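Local atomic coordinates of aromatic-amino-acid transaminase TyrB (Burkholderia cenocepacia K56-2Valvano, PDB entry 4WD2), a protein that probably catalyses the pyridoxal-phosphate-dependent transfer of amino groups between aromatic amino acids and 2-oxo acids. Residues V77-Y82 with V301-L306; D128-L133 with G149-T154; L214-D219 with R242-L247; D335-H340 with D398-V403; R353-Y358 with C384-N389. All coordinates share one frame; numbering follows the deposited sequence. Where two conformers were deposited one is given.

Contact 1: residues V77-Y82 with V301-L306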
# COMPACT_ATOMS: atom_id res chain seq x y z
N VAL A 77 -8.83 -3.49 7.53
CA VAL A 77 -9.02 -2.08 7.90
C VAL A 77 -7.90 -1.56 8.78
O VAL A 77 -7.89 -0.39 9.16
CB VAL A 77 -10.37 -1.87 8.63
CG1 VAL A 77 -11.52 -2.16 7.69
CG2 VAL A 77 -10.44 -2.76 9.87
N GLY A 78 -6.94 -2.42 9.11
CA GLY A 78 -5.81 -2.01 9.93
C GLY A 78 -6.02 -2.15 11.42
O GLY A 78 -6.98 -2.77 11.88
N LEU A 79 -5.09 -1.57 12.17
CA LEU A 79 -5.07 -1.66 13.63
C LEU A 79 -6.26 -0.93 14.28
O LEU A 79 -6.50 0.25 14.01
CB LEU A 79 -3.75 -1.08 14.15
CG LEU A 79 -3.23 -1.48 15.53
CD1 LEU A 79 -2.92 -2.97 15.56
CD2 LEU A 79 -1.99 -0.65 15.89
N ALA A 80 -6.98 -1.63 15.15
CA ALA A 80 -8.18 -1.10 15.78
C ALA A 80 -7.90 0.15 16.61
O ALA A 80 -8.66 1.12 16.56
CB ALA A 80 -8.85 -2.16 16.65
N ALA A 81 -6.81 0.12 17.37
CA ALA A 81 -6.42 1.26 18.21
C ALA A 81 -6.06 2.47 17.36
O ALA A 81 -6.41 3.60 17.71
CB ALA A 81 -5.26 0.87 19.11
N TYR A 82 -5.39 2.24 16.24
CA TYR A 82 -5.06 3.30 15.28
C TYR A 82 -6.32 3.96 14.71
O TYR A 82 -6.45 5.18 14.74
CB TYR A 82 -4.20 2.73 14.14
CG TYR A 82 -3.80 3.69 13.03
CD1 TYR A 82 -4.64 3.92 11.94
CD2 TYR A 82 -2.56 4.32 13.04
CE1 TYR A 82 -4.26 4.77 10.91
CE2 TYR A 82 -2.18 5.17 12.02
CZ TYR A 82 -3.03 5.39 10.95
OH TYR A 82 -2.63 6.23 9.94
N VAL A 301 3.45 3.32 15.78
CA VAL A 301 4.06 4.57 16.23
C VAL A 301 3.00 5.64 16.41
O VAL A 301 2.93 6.29 17.46
CB VAL A 301 5.14 5.09 15.23
CG1 VAL A 301 5.57 6.50 15.61
CG2 VAL A 301 6.34 4.15 15.20
N VAL A 302 2.18 5.83 15.39
CA VAL A 302 1.12 6.83 15.44
C VAL A 302 0.13 6.53 16.56
O VAL A 302 -0.24 7.43 17.33
CB VAL A 302 0.37 6.93 14.09
CG1 VAL A 302 -0.91 7.73 14.24
CG2 VAL A 302 1.28 7.54 13.02
N ALA A 303 -0.31 5.28 16.67
CA ALA A 303 -1.25 4.89 17.72
C ALA A 303 -0.65 5.11 19.12
O ALA A 303 -1.35 5.52 20.05
CB ALA A 303 -1.68 3.45 17.55
N ALA A 304 0.64 4.83 19.26
CA ALA A 304 1.32 5.02 20.54
C ALA A 304 1.40 6.51 20.90
O ALA A 304 1.24 6.88 22.05
CB ALA A 304 2.71 4.40 20.51
N VAL A 305 1.65 7.36 19.90
CA VAL A 305 1.76 8.79 20.16
C VAL A 305 0.39 9.37 20.51
O VAL A 305 0.25 10.06 21.52
CB VAL A 305 2.35 9.54 18.95
CG1 VAL A 305 2.17 11.03 19.12
CG2 VAL A 305 3.83 9.19 18.78
N LEU A 306 -0.62 9.08 19.70
CA LEU A 306 -1.95 9.64 19.92
C LEU A 306 -2.62 9.11 21.19
O LEU A 306 -3.40 9.82 21.82
CB LEU A 306 -2.85 9.35 18.72
CG LEU A 306 -2.47 10.01 17.39
CD1 LEU A 306 -3.43 9.56 16.31
CD2 LEU A 306 -2.47 11.53 17.53

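Contact 2: residues D128-L133 with G149-T154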
# COMPACT_ATOMS: atom_id res chain seq x y z
N ASP A 128 -21.31 6.35 -12.50
CA ASP A 128 -21.67 7.40 -13.44
C ASP A 128 -21.38 8.80 -12.91
O ASP A 128 -21.50 9.79 -13.63
CB ASP A 128 -23.14 7.26 -13.84
CG ASP A 128 -23.40 5.99 -14.64
OD1 ASP A 128 -22.50 5.58 -15.41
OD2 ASP A 128 -24.49 5.40 -14.52
N SER A 129 -21.00 8.89 -11.63
CA SER A 129 -20.59 10.16 -11.05
C SER A 129 -19.28 10.62 -11.67
O SER A 129 -18.46 9.80 -12.05
CB SER A 129 -20.42 10.03 -9.54
OG SER A 129 -21.64 9.71 -8.91
N GLN A 130 -19.10 11.93 -11.78
CA GLN A 130 -17.83 12.47 -12.22
C GLN A 130 -17.17 13.20 -11.05
O GLN A 130 -17.80 13.43 -10.02
CB GLN A 130 -18.02 13.38 -13.43
CG GLN A 130 -18.66 12.65 -14.60
CD GLN A 130 -18.65 13.46 -15.88
OE1 GLN A 130 -18.10 14.56 -15.92
NE2 GLN A 130 -19.26 12.92 -16.93
N VAL A 131 -15.90 13.55 -11.20
CA VAL A 131 -15.15 14.16 -10.10
C VAL A 131 -14.78 15.61 -10.44
O VAL A 131 -14.41 15.91 -11.58
CB VAL A 131 -13.88 13.34 -9.78
CG1 VAL A 131 -13.00 14.07 -8.77
CG2 VAL A 131 -14.25 11.95 -9.24
N TRP A 132 -14.93 16.50 -9.46
CA TRP A 132 -14.54 17.91 -9.61
C TRP A 132 -13.47 18.31 -8.59
O TRP A 132 -13.67 18.13 -7.39
CB TRP A 132 -15.76 18.83 -9.46
CG TRP A 132 -16.56 19.00 -10.72
CD1 TRP A 132 -16.48 20.04 -11.61
CD2 TRP A 132 -17.54 18.11 -11.24
NE1 TRP A 132 -17.37 19.85 -12.64
CE2 TRP A 132 -18.03 18.67 -12.44
CE3 TRP A 132 -18.07 16.89 -10.81
CZ2 TRP A 132 -19.02 18.05 -13.21
CZ3 TRP A 132 -19.05 16.28 -11.57
CH2 TRP A 132 -19.52 16.86 -12.75
N LEU A 133 -12.34 18.83 -9.08
CA LEU A 133 -11.25 19.32 -8.22
C LEU A 133 -11.09 20.83 -8.37
O LEU A 133 -11.60 21.43 -9.30
CB LEU A 133 -9.91 18.65 -8.55
CG LEU A 133 -9.79 17.50 -9.54
CD1 LEU A 133 -8.33 17.30 -9.93
CD2 LEU A 133 -10.32 16.24 -8.92
N GLY A 149 -10.94 5.42 -12.83
CA GLY A 149 -12.05 5.29 -13.76
C GLY A 149 -13.00 6.47 -13.84
O GLY A 149 -14.07 6.36 -14.45
N PHE A 150 -12.63 7.60 -13.24
CA PHE A 150 -13.51 8.77 -13.23
C PHE A 150 -13.13 9.82 -14.26
O PHE A 150 -11.94 10.10 -14.47
CB PHE A 150 -13.52 9.44 -11.85
CG PHE A 150 -14.29 8.69 -10.82
CD1 PHE A 150 -15.68 8.73 -10.80
CD2 PHE A 150 -13.64 7.95 -9.85
CE1 PHE A 150 -16.39 8.04 -9.85
CE2 PHE A 150 -14.36 7.26 -8.88
CZ PHE A 150 -15.73 7.31 -8.89
N THR A 151 -14.14 10.41 -14.89
CA THR A 151 -13.97 11.66 -15.62
C THR A 151 -13.75 12.77 -14.59
O THR A 151 -14.53 12.92 -13.65
CB THR A 151 -15.19 11.99 -16.49
OG1 THR A 151 -15.42 10.93 -17.42
CG2 THR A 151 -14.97 13.28 -17.25
N VAL A 152 -12.69 13.53 -14.78
CA VAL A 152 -12.30 14.52 -13.78
C VAL A 152 -12.39 15.93 -14.34
O VAL A 152 -11.85 16.24 -15.40
CB VAL A 152 -10.88 14.24 -13.27
CG1 VAL A 152 -10.35 15.45 -12.51
CG2 VAL A 152 -10.86 13.00 -12.39
N ASN A 153 -13.11 16.78 -13.61
CA ASN A 153 -13.31 18.17 -14.00
C ASN A 153 -12.81 19.14 -12.92
O ASN A 153 -12.35 18.73 -11.86
CB ASN A 153 -14.79 18.43 -14.28
CG ASN A 153 -15.42 17.33 -15.13
OD1 ASN A 153 -15.22 17.28 -16.34
ND2 ASN A 153 -16.21 16.47 -14.49
N THR A 154 -12.89 20.44 -13.21
CA THR A 154 -12.42 21.45 -12.28
C THR A 154 -13.52 22.45 -11.93
O THR A 154 -14.50 22.60 -12.67
CB THR A 154 -11.20 22.22 -12.83
OG1 THR A 154 -11.62 23.08 -13.90
CG2 THR A 154 -10.16 21.26 -13.36
O HOH W 1 -16.83 9.40 -14.30
O HOH W 2 -16.80 16.24 -18.31

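Contact 3: residues L214-D219 with R242-L247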
# COMPACT_ATOMS: atom_id res chain seq x y z
N LEU A 214 -24.65 16.29 -3.17
CA LEU A 214 -23.32 16.00 -3.71
C LEU A 214 -22.54 15.09 -2.76
O LEU A 214 -22.94 14.87 -1.61
CB LEU A 214 -22.55 17.30 -3.95
CG LEU A 214 -23.26 18.33 -4.81
CD1 LEU A 214 -22.29 19.43 -5.21
CD2 LEU A 214 -23.88 17.66 -6.04
N LEU A 215 -21.42 14.57 -3.27
CA LEU A 215 -20.53 13.72 -2.50
C LEU A 215 -19.18 14.38 -2.24
O LEU A 215 -18.26 14.23 -3.04
CB LEU A 215 -20.30 12.39 -3.23
CG LEU A 215 -21.29 11.28 -2.91
CD1 LEU A 215 -21.06 10.12 -3.86
CD2 LEU A 215 -21.11 10.85 -1.46
N PRO A 216 -19.06 15.08 -1.11
CA PRO A 216 -17.80 15.73 -0.76
C PRO A 216 -16.73 14.73 -0.34
O PRO A 216 -16.96 13.86 0.52
CB PRO A 216 -18.19 16.65 0.41
CG PRO A 216 -19.37 15.99 1.03
CD PRO A 216 -20.12 15.36 -0.12
N PHE A 217 -15.57 14.86 -0.96
CA PHE A 217 -14.39 14.10 -0.61
C PHE A 217 -13.37 15.10 -0.07
O PHE A 217 -12.71 15.80 -0.84
CB PHE A 217 -13.84 13.33 -1.82
CG PHE A 217 -13.03 12.11 -1.47
CD1 PHE A 217 -12.99 11.03 -2.33
CD2 PHE A 217 -12.32 12.04 -0.28
CE1 PHE A 217 -12.25 9.91 -2.02
CE2 PHE A 217 -11.58 10.92 0.03
CZ PHE A 217 -11.55 9.85 -0.84
N VAL A 218 -13.27 15.20 1.25
CA VAL A 218 -12.37 16.16 1.86
C VAL A 218 -10.98 15.56 2.03
O VAL A 218 -10.84 14.45 2.55
CB VAL A 218 -12.88 16.64 3.22
CG1 VAL A 218 -11.94 17.68 3.80
CG2 VAL A 218 -14.29 17.20 3.08
N ASP A 219 -9.99 16.29 1.55
CA ASP A 219 -8.58 15.91 1.61
C ASP A 219 -7.91 16.78 2.68
O ASP A 219 -7.71 17.98 2.47
CB ASP A 219 -7.91 16.09 0.23
CG ASP A 219 -6.50 15.50 0.16
OD1 ASP A 219 -5.89 15.22 1.21
OD2 ASP A 219 -6.00 15.33 -0.97
N ARG A 242 -23.71 18.01 10.44
CA ARG A 242 -24.91 18.32 9.68
C ARG A 242 -25.42 17.10 8.92
O ARG A 242 -26.39 17.19 8.17
CB ARG A 242 -24.63 19.49 8.73
CG ARG A 242 -24.45 20.82 9.46
CD ARG A 242 -24.19 21.98 8.50
NE ARG A 242 -25.27 22.12 7.52
CZ ARG A 242 -25.36 23.11 6.64
NH1 ARG A 242 -24.43 24.05 6.60
NH2 ARG A 242 -26.38 23.15 5.79
N GLY A 243 -24.76 15.97 9.12
CA GLY A 243 -25.20 14.70 8.57
C GLY A 243 -24.95 14.49 7.09
O GLY A 243 -25.59 13.66 6.45
N VAL A 244 -24.01 15.24 6.53
CA VAL A 244 -23.72 15.15 5.10
C VAL A 244 -22.83 13.95 4.80
O VAL A 244 -21.81 13.75 5.47
CB VAL A 244 -23.06 16.45 4.58
CG1 VAL A 244 -22.72 16.35 3.10
CG2 VAL A 244 -23.98 17.65 4.84
N PRO A 245 -23.22 13.12 3.80
CA PRO A 245 -22.37 12.01 3.34
C PRO A 245 -21.00 12.51 2.91
O PRO A 245 -20.90 13.19 1.90
CB PRO A 245 -23.14 11.44 2.14
CG PRO A 245 -24.07 12.56 1.72
CD PRO A 245 -24.46 13.21 3.02
N THR A 246 -19.96 12.17 3.66
CA THR A 246 -18.65 12.75 3.42
C THR A 246 -17.55 11.71 3.50
O THR A 246 -17.54 10.88 4.41
CB THR A 246 -18.35 13.87 4.45
OG1 THR A 246 -19.39 14.86 4.39
CG2 THR A 246 -17.00 14.53 4.19
N LEU A 247 -16.62 11.74 2.56
CA LEU A 247 -15.41 10.94 2.70
C LEU A 247 -14.31 11.88 3.13
O LEU A 247 -14.24 13.02 2.66
CB LEU A 247 -15.04 10.20 1.40
CG LEU A 247 -16.04 9.18 0.83
CD1 LEU A 247 -17.11 9.86 -0.01
CD2 LEU A 247 -15.34 8.11 0.02

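Contact 4: residues D335-H340 with D398-V403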
# COMPACT_ATOMS: atom_id res chain seq x y z
N ASP A 335 7.50 41.16 5.51
CA ASP A 335 8.16 42.38 5.94
C ASP A 335 9.41 42.65 5.10
O ASP A 335 9.73 43.80 4.81
CB ASP A 335 8.53 42.30 7.42
CG ASP A 335 7.32 42.22 8.32
OD1 ASP A 335 6.18 42.37 7.83
OD2 ASP A 335 7.50 41.99 9.54
N GLY A 336 10.11 41.58 4.71
CA GLY A 336 11.27 41.72 3.84
C GLY A 336 10.93 42.27 2.47
O GLY A 336 11.71 43.02 1.88
N LEU A 337 9.76 41.88 1.95
CA LEU A 337 9.29 42.33 0.64
C LEU A 337 8.79 43.77 0.68
O LEU A 337 8.83 44.47 -0.33
CB LEU A 337 8.16 41.42 0.14
CG LEU A 337 8.57 40.01 -0.28
CD1 LEU A 337 7.36 39.10 -0.35
CD2 LEU A 337 9.30 40.07 -1.61
N ARG A 338 8.29 44.19 1.84
CA ARG A 338 7.80 45.55 2.01
C ARG A 338 8.96 46.53 1.87
O ARG A 338 8.77 47.65 1.40
CB ARG A 338 7.10 45.72 3.36
N ASP A 339 10.15 46.09 2.28
CA ASP A 339 11.37 46.89 2.14
C ASP A 339 11.70 47.14 0.67
O ASP A 339 12.40 48.09 0.33
CB ASP A 339 12.56 46.20 2.83
CG ASP A 339 12.37 46.09 4.34
OD1 ASP A 339 11.62 46.90 4.92
OD2 ASP A 339 13.00 45.19 4.95
N HIS A 340 11.21 46.26 -0.20
CA HIS A 340 11.23 46.49 -1.64
C HIS A 340 9.83 46.87 -2.10
O HIS A 340 9.08 47.50 -1.37
CB HIS A 340 11.71 45.26 -2.40
CG HIS A 340 13.04 44.74 -1.95
ND1 HIS A 340 14.18 44.86 -2.71
CD2 HIS A 340 13.40 44.10 -0.82
CE1 HIS A 340 15.19 44.32 -2.06
NE2 HIS A 340 14.75 43.85 -0.91
N ASP A 398 14.68 39.44 -0.50
CA ASP A 398 15.46 40.37 -1.32
C ASP A 398 15.34 39.99 -2.80
O ASP A 398 15.07 40.84 -3.65
CB ASP A 398 16.92 40.35 -0.87
CG ASP A 398 17.74 41.45 -1.50
OD1 ASP A 398 17.43 42.64 -1.25
OD2 ASP A 398 18.70 41.14 -2.22
N ALA A 399 15.53 38.71 -3.08
CA ALA A 399 15.43 38.17 -4.43
C ALA A 399 14.07 38.45 -5.07
O ALA A 399 13.98 39.05 -6.14
CB ALA A 399 15.73 36.66 -4.41
N ILE A 400 13.00 38.00 -4.41
CA ILE A 400 11.65 38.16 -4.92
C ILE A 400 11.26 39.64 -5.03
O ILE A 400 10.63 40.06 -6.00
CB ILE A 400 10.63 37.41 -4.04
CG1 ILE A 400 10.86 35.90 -4.15
CG2 ILE A 400 9.20 37.73 -4.44
CD1 ILE A 400 9.88 35.09 -3.34
N GLY A 401 11.66 40.43 -4.03
CA GLY A 401 11.42 41.87 -4.05
C GLY A 401 12.04 42.53 -5.28
O GLY A 401 11.39 43.33 -5.94
N LYS A 402 13.29 42.18 -5.58
CA LYS A 402 13.96 42.73 -6.76
C LYS A 402 13.29 42.28 -8.05
O LYS A 402 13.10 43.09 -8.96
CB LYS A 402 15.44 42.31 -6.77
CG LYS A 402 16.29 43.04 -5.75
CD LYS A 402 17.71 42.52 -5.77
CE LYS A 402 18.57 43.21 -4.72
NZ LYS A 402 19.84 42.46 -4.48
N VAL A 403 12.92 41.01 -8.14
CA VAL A 403 12.29 40.49 -9.35
C VAL A 403 10.92 41.15 -9.57
O VAL A 403 10.61 41.58 -10.68
CB VAL A 403 12.13 38.95 -9.30
CG1 VAL A 403 11.31 38.46 -10.47
CG2 VAL A 403 13.50 38.29 -9.30

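Contact 5: residues R353-Y358 with C384-N389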
# COMPACT_ATOMS: atom_id res chain seq x y z
N ARG A 353 -2.08 30.12 3.61
CA ARG A 353 -1.82 29.31 4.80
C ARG A 353 -1.24 27.93 4.49
O ARG A 353 -1.43 27.40 3.40
CB ARG A 353 -3.11 29.13 5.61
CG ARG A 353 -3.61 30.40 6.28
CD ARG A 353 -4.60 30.06 7.37
NE ARG A 353 -5.62 29.13 6.91
CZ ARG A 353 -6.53 28.56 7.69
NH1 ARG A 353 -6.56 28.85 8.99
NH2 ARG A 353 -7.42 27.72 7.18
N GLY A 354 -0.54 27.36 5.47
CA GLY A 354 0.03 26.03 5.33
C GLY A 354 1.44 26.09 4.78
O GLY A 354 2.11 27.10 4.92
N MET A 355 1.89 25.02 4.14
CA MET A 355 3.27 24.98 3.68
C MET A 355 3.50 25.67 2.35
O MET A 355 4.65 25.89 1.97
CB MET A 355 3.75 23.54 3.58
CG MET A 355 4.04 22.93 4.93
SD MET A 355 4.67 21.28 4.75
CE MET A 355 3.82 20.48 6.10
N PHE A 356 2.44 26.03 1.63
CA PHE A 356 2.64 26.57 0.29
C PHE A 356 2.08 27.96 0.11
O PHE A 356 1.13 28.36 0.77
CB PHE A 356 2.00 25.64 -0.75
CG PHE A 356 2.51 24.24 -0.67
CD1 PHE A 356 3.78 23.93 -1.11
CD2 PHE A 356 1.72 23.23 -0.14
CE1 PHE A 356 4.26 22.63 -1.03
CE2 PHE A 356 2.19 21.94 -0.06
CZ PHE A 356 3.46 21.64 -0.51
N THR A 357 2.69 28.68 -0.82
CA THR A 357 2.16 29.96 -1.26
C THR A 357 2.29 30.04 -2.78
O THR A 357 3.29 29.62 -3.37
CB THR A 357 2.88 31.15 -0.56
OG1 THR A 357 2.00 31.71 0.42
CG2 THR A 357 3.27 32.25 -1.56
N TYR A 358 1.22 30.53 -3.41
CA TYR A 358 1.25 30.87 -4.82
C TYR A 358 1.76 32.30 -4.94
O TYR A 358 1.01 33.24 -4.65
CB TYR A 358 -0.13 30.73 -5.46
CG TYR A 358 -0.22 29.62 -6.48
CD1 TYR A 358 0.52 28.46 -6.34
CD2 TYR A 358 -1.03 29.75 -7.61
CE1 TYR A 358 0.45 27.44 -7.27
CE2 TYR A 358 -1.11 28.74 -8.55
CZ TYR A 358 -0.36 27.60 -8.38
OH TYR A 358 -0.43 26.59 -9.31
N CYS A 384 7.40 26.59 -1.31
CA CYS A 384 7.20 25.93 -0.03
C CYS A 384 7.74 26.83 1.07
O CYS A 384 8.95 26.93 1.26
CB CYS A 384 7.89 24.57 0.02
SG CYS A 384 7.57 23.73 1.60
N VAL A 385 6.82 27.47 1.80
CA VAL A 385 7.17 28.38 2.88
C VAL A 385 7.98 27.67 3.97
O VAL A 385 8.82 28.29 4.63
CB VAL A 385 5.90 29.00 3.50
CG1 VAL A 385 6.26 30.09 4.50
CG2 VAL A 385 5.00 29.55 2.41
N ALA A 386 7.75 26.37 4.15
CA ALA A 386 8.48 25.61 5.17
C ALA A 386 9.98 25.50 4.84
O ALA A 386 10.79 25.18 5.71
CB ALA A 386 7.87 24.22 5.32
N GLY A 387 10.34 25.79 3.59
CA GLY A 387 11.74 25.79 3.18
C GLY A 387 12.49 27.03 3.64
O GLY A 387 13.72 27.11 3.52
N LEU A 388 11.75 27.99 4.18
CA LEU A 388 12.32 29.22 4.72
C LEU A 388 12.77 29.06 6.16
O LEU A 388 12.08 28.46 6.98
CB LEU A 388 11.29 30.36 4.63
CG LEU A 388 10.85 30.80 3.23
CD1 LEU A 388 9.65 31.72 3.31
CD2 LEU A 388 12.00 31.49 2.53
N ASN A 389 13.93 29.62 6.48
CA ASN A 389 14.41 29.69 7.85
C ASN A 389 15.23 30.96 8.01
O ASN A 389 15.34 31.74 7.07
CB ASN A 389 15.23 28.45 8.20
CG ASN A 389 16.30 28.13 7.17
OD1 ASN A 389 17.18 28.94 6.92
ND2 ASN A 389 16.21 26.95 6.56

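Contact 1: residues V77-Y82 with V301-L306
Y82 meets V302 through two matching first torsions: CG of Y82 stands anti to its own backbone N (chi1 178°), and CG1 of V302 is likewise placed on the far side of its nitrogen (chi1 167°). The tyrosine side chain leaves its helix to one side of the partner, yet this torsion swings the ring back until CE2 of Y82 lies 3.6 Å from CG1 of V302. The approach is oblique, and one ortho-meta side of the ring does the work, with CD2 of Y82 at 4.0 Å from the same methyl CG1 of V302.

Beside this pair the helices come close at A303, where the CA atoms of Y82 and A303 are 4.8 Å apart. The single methyl of A303 rests against the first turn of helix 80-91, its CB 4.1 Å from CA of Y82 and 4.3 Å from CB of Y82. L79, at the N-cap position of that helix, adds a looser touch, CD2 of L79 to CB of A303 at 4.4 Å.

The phenol oxygen of Y82 is hydrogen-bonded to the carbonyl of G264, on strand 264-269, so the ring is held at its far end while its flank packs on the valine. Behind the contact, V301 and V305 turn to helix 55-65, and L306 reaches A85 and L89 further along helix 80-91.

With small alkyl groups and one aromatic flank as the touching parts, the join between helices 80-91 and 297-307 depends on close fit and van der Waals contact, while the polar anchor of its tyrosine lies on the neighbouring sheet.

Contact 2: residues D128-L133 with G149-T154
V131, W132 and L133 pair in parallel register with V152, N153 and T154, and backbone hydrogen bonds form the frame. N of V131 donates to O of T151 at 2.9 Å. N of N153 donates to O of V131 at 2.6 Å, and N of L133 to O of N153 at 2.8 Å. Further toward S129 a water joins the chains: it donates to the carbonyl of S129 and accepts from the nitrogen of T151.

A side-chain amide pair adds to this ladder. ND2 of N153 gives a hydrogen bond to OE1 of Q130 (3.0 Å, 162° at the hydrogen), lying in the carbonyl plane of the glutamine, and the two amides are nearly coplanar, 27° apart. A second water donates to OE1 of Q130 and OD1 of N153, closing a bridge between them.

Two CH-pi contacts involve the rings. CB of N153 sits over one face of the W132 five-membered ring, 3.6 Å from its centroid, and ND2 of the same asparagine lies above that ring system nearer its rim. On the other side of the sheet, CG2 of V131, set anti to its carbonyl carbon, reaches over the face of F150, 4.1 Å from the ring centroid; K123 makes a cation-pi contact with this phenylalanine. Purely apolar packing follows on the same side, CG of L133 meeting CG1 of V152 at 3.7 Å.

Helix 141-147 connects the two strands, and V152 also packs on its F145. Parallel neighbours linked in this way form the beta-alpha-beta unit from which the large domain of fold-type I aminotransferases is built.

Contact 3: residues L214-D219 with R242-L247
L247 is the centre of this contact, and F217 is its main side-chain partner. CB of L247 lies over one face of the F217 ring, 3.8 Å from the centroid and displaced from the middle toward the rim. CG of F217 stands anti to its backbone N (chi1 -155°), which turns the ring back across the neighbouring strand and under the leucine. The backbone of L247 is gripped at both ends: its nitrogen donates to O of P216 at 3.0 Å, and its carbonyl accepts from N of V218 at 2.8 Å, bracketing the parallel bridge between F217 and L247.

P216 lies one step earlier and leans its ring on the incoming chain. CD of P216 is 3.1 Å from O of P245, a buried carbonyl that finds no hydrogen-bonding partner in the model, and CG of P216 is 4.0 Å from CG1 of V244. T246 crosses the proline ring at about a right angle, its OG1 donating back to the carbonyl of V244.

P245 also meets CD2 of L215 through CB (4.2 Å). M9 of the second subunit packs on both L215 and P245, so this end of the sheet reaches the dimer interface. At the other end D219, bonded to H141, lies close to the pyridine nitrogen of the pyridoxal phosphate carried by residue 254, as in the family's cofactor site. Adjacent parallel strands leading to that site are characteristic of the fold-type I large domain.

Contact 4: residues D335-H340 with D398-V403
L337, on helix 309-338, makes the first substantial touch, on G401 and I400 of helix 393-405. Its side chain starts off to one side, but CD2 of L337 reaches in to 3.4 Å from the nitrogen of G401 and 3.7 Å from CG2 of I400. The two side chains meet at a slant, and Y349 of helix 348-351 packs on both, extending the apolar patch. Here the backbones are also near, with the CA atoms of L337 and G401 5.2 Å apart; with no side chain at G401, L337 and the ring of H340 can come close to the backbone of helix 393-405.

The contact thus joins the far end of the long helix 309-338 to the C-terminal helix of the chain, a pairing that probably lies in the small domain, as in other class I aminotransferases.

H340, three residues on, contributes the largest share of buried surface. Its CG lies anti to the carbonyl carbon (chi1 -55°), and from there the imidazole lies obliquely beside the bare backbone of G401, with CB of H340 3.8 Å from CA of G401. The ring's far edge points to the carboxylate of D398: OD1 lies in the plane of the imidazole, 2.9 Å from CE1 and 3.0 Å from NE2 of H340, while carboxylate and ring planes are turned 63° apart. The carbonyl O of D398 sits above one face of the ring, toward its rim. The other carboxylate oxygen is engaged by K402, whose extended chain brings NZ within 2.9 Å of OD2 of D398 on the syn side, a salt bridge between residues one helical turn apart. CG of that lysine passes 4.1 Å from CE1 of H340.

Contact 5: residues R353-Y358 with C384-N389
The carbonyl of M355 projects into the bend where C384 gives way to the 3-10 turn 385-387, and the turn closes round it. N of V385 donates to O of M355 at 2.7 Å, though the bond is bent (132° at the hydrogen) and the donor is tilted from the carbonyl plane. CA of C384 presses on the same oxygen, 3.2 Å from O of M355.

Small side chains fill the spaces on either flank of this carbonyl. CG2 of V385, set anti to its carbonyl carbon, enters the notch beside T357 and lies 4.0 Å from CB of T357. A386 offers its methyl to the methionine, CB of A386 to CG of M355 at 4.1 Å, before the chain of M355 bends away toward F225 and I326. C384 lies beside F356, its SG 5.1 Å from the ring centroid in an oblique sulfur-aromatic contact, and CB of C384 is 4.2 Å from CE1 of F356.

F356 and C384 form an antiparallel non-hydrogen-bonded pair at the end of the small sheet of strands 356-358 and 382-384. Helix 309-338 runs alongside, where R330 bonds to the carbonyls of G354 and F356 and to the hydroxyl of T357, a hydroxyl that Q352 also binds.

In the fold
Contacts 3 and 5 are buried throughout, whereas contacts 1, 2 and 4 are partly exposed. Contacts 2 and 3 belong to the same mixed sheet, their centres about 15 Å apart, and both rely on parallel backbone pairing; contact 2, nearer the surface, adds amides and water, while contact 3 is almost wholly apolar in its side chains. Contacts 1 and 4 are helix packings with centres about 45 Å apart, on opposite sides of the chain's centre: the first is alkyl and aromatic, the second mixes a leucine patch with charged groups. Contact 5, about 16 Å from contact 4 between centres, lies against helix 309-338, whose far part is one of the partners in contact 4, and replaces extended pairing by a single bent backbone bond.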